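Side-chain contact in PlaB phospholipase (Legionella pneumophila, PDB 6ZTI), which probably hydrolyses phospholipids as an alpha/beta-hydrolase-type virulence factor, with its activity controlled by NAD(H)-mediated tetramerization: residues E309-N312 with I313-T317. Numbering follows the deposited sequence.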
loop_
_atom_site.group_PDB
_atom_site.type_symbol
_atom_site.label_atom_id
_atom_site.label_comp_id
_atom_site.label_asym_id
_atom_site.label_seq_id
_atom_site.Cartn_x
_atom_site.Cartn_y
_atom_site.Cartn_z
ATOM N N GLU B 309 3.966 38.096 -33.821
ATOM C CA GLU B 309 4.084 37.216 -34.978
ATOM C C GLU B 309 3.769 35.775 -34.604
ATOM O O GLU B 309 3.076 35.071 -35.350
ATOM C CB GLU B 309 5.481 37.303 -35.594
ATOM C CG GLU B 309 5.736 38.571 -36.402
ATOM C CD GLU B 309 7.075 38.553 -37.134
ATOM O OE1 GLU B 309 7.402 37.527 -37.767
ATOM O OE2 GLU B 309 7.801 39.567 -37.078
ATOM N N LEU B 310 4.266 35.312 -33.456
ATOM C CA LEU B 310 4.029 33.917 -33.091
ATOM C C LEU B 310 2.574 33.669 -32.725
ATOM O O LEU B 310 2.053 32.567 -32.950
ATOM C CB LEU B 310 4.933 33.506 -31.937
ATOM C CG LEU B 310 6.397 33.326 -32.323
ATOM C CD1 LEU B 310 7.236 33.218 -31.066
ATOM C CD2 LEU B 310 6.583 32.104 -33.194
ATOM N N ASP B 311 1.915 34.662 -32.131
ATOM C CA ASP B 311 0.492 34.531 -31.850
ATOM C C ASP B 311 -0.312 34.381 -33.139
ATOM O O ASP B 311 -1.266 33.596 -33.196
ATOM C CB ASP B 311 -0.008 35.735 -31.049
ATOM C CG ASP B 311 -1.469 35.586 -30.646
ATOM O OD1 ASP B 311 -1.780 34.619 -29.920
ATOM O OD2 ASP B 311 -2.306 36.404 -31.078
ATOM N N ASN B 312 0.054 35.128 -34.180
ATOM C CA ASN B 312 -0.593 34.955 -35.474
ATOM C C ASN B 312 -0.364 33.549 -36.023
ATOM O O ASN B 312 -1.278 32.944 -36.593
ATOM C CB ASN B 312 -0.076 35.989 -36.472
ATOM C CG ASN B 312 -0.605 37.374 -36.201
ATOM O OD1 ASN B 312 -1.587 37.544 -35.473
ATOM N ND2 ASN B 312 0.033 38.377 -36.797
ATOM N N ILE B 313 0.860 33.027 -35.891
ATOM C CA ILE B 313 1.146 31.666 -36.347
ATOM C C ILE B 313 0.308 30.658 -35.565
ATOM O O ILE B 313 -0.195 29.679 -36.121
ATOM C CB ILE B 313 2.652 31.356 -36.217
ATOM C CG1 ILE B 313 3.504 32.317 -37.060
ATOM C CG2 ILE B 313 2.953 29.913 -36.606
ATOM C CD1 ILE B 313 3.141 32.370 -38.528
ATOM N N THR B 314 0.187 30.852 -34.255
ATOM C CA THR B 314 -0.660 29.974 -33.454
ATOM C C THR B 314 -2.092 29.962 -33.983
ATOM O O THR B 314 -2.698 28.899 -34.155
ATOM C CB THR B 314 -0.620 30.428 -31.995
ATOM O OG1 THR B 314 0.708 30.242 -31.485
ATOM C CG2 THR B 314 -1.586 29.637 -31.138
ATOM N N LYS B 315 -2.658 31.143 -34.234
ATOM C CA LYS B 315 -4.030 31.220 -34.724
ATOM C C LYS B 315 -4.176 30.508 -36.059
ATOM O O LYS B 315 -5.173 29.820 -36.302
ATOM C CB LYS B 315 -4.454 32.682 -34.852
ATOM C CG LYS B 315 -4.862 33.294 -33.524
ATOM C CD LYS B 315 -4.710 34.803 -33.519
ATOM C CE LYS B 315 -5.420 35.420 -32.322
ATOM N NZ LYS B 315 -5.059 34.727 -31.054
ATOM N N GLU B 316 -3.190 30.668 -36.938
ATOM C CA GLU B 316 -3.245 30.050 -38.258
ATOM C C GLU B 316 -3.094 28.536 -38.166
ATOM O O GLU B 316 -3.823 27.787 -38.828
ATOM C CB GLU B 316 -2.152 30.650 -39.148
ATOM C CG GLU B 316 -2.025 30.027 -40.520
ATOM C CD GLU B 316 -0.767 30.484 -41.251
ATOM O OE1 GLU B 316 0.296 30.617 -40.602
ATOM O OE2 GLU B 316 -0.839 30.708 -42.477
ATOM N N THR B 317 -2.136 28.067 -37.365
ATOM C CA THR B 317 -1.933 26.635 -37.202
ATOM C C THR B 317 -3.199 25.956 -36.711
ATOM O O THR B 317 -3.600 24.910 -37.228
ATOM C CB THR B 317 -0.797 26.379 -36.214
ATOM O OG1 THR B 317 0.428 26.894 -36.750
ATOM C CG2 THR B 317 -0.653 24.877 -35.931
HETATM O O HOH W 1 -0.334 32.039 -29.113
#
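Asp311 and Lys315 form an i to i+4 salt bridge within the helix 300-320. The two side chains cross at a slant. Lys315 NZ lies 3.2 Å from Asp311 OD2 and 3.5 Å from Asp311 OD1, both weak hydrogen bonds. NZ therefore spans the two carboxylate oxygens, nearer to OD2. The Asp311 carboxylate is swung away from its own backbone N, with chi1 at -176°. The Lys315 chain runs back over Asp311 O, and a bend at its last torsion, chi4 49°, turns NZ onto the carboxylate. Asp311 OD1 also accepts a bond from a water at 3.1 Å. The same water accepts from Thr314 OG1 at 3.2 Å. Thr314 OG1 in turn is hydrogen-bonded to Val260 N, in strand 257-261, an edge strand of the parallel sheet within this chain. On another side of the helix, Ile313 CG1 packs 3.3 Å from Glu309 O, and both residues touch Trp290 of helix 286-296. Glu309 itself pairs with Arg293 of that helix. The backbone bond from Lys315 N to Asp311 O, 3.0 Å, joins the same two residues. The weak ion pair probably adds modestly to helix stability, while the water links its acid to the buried threonine.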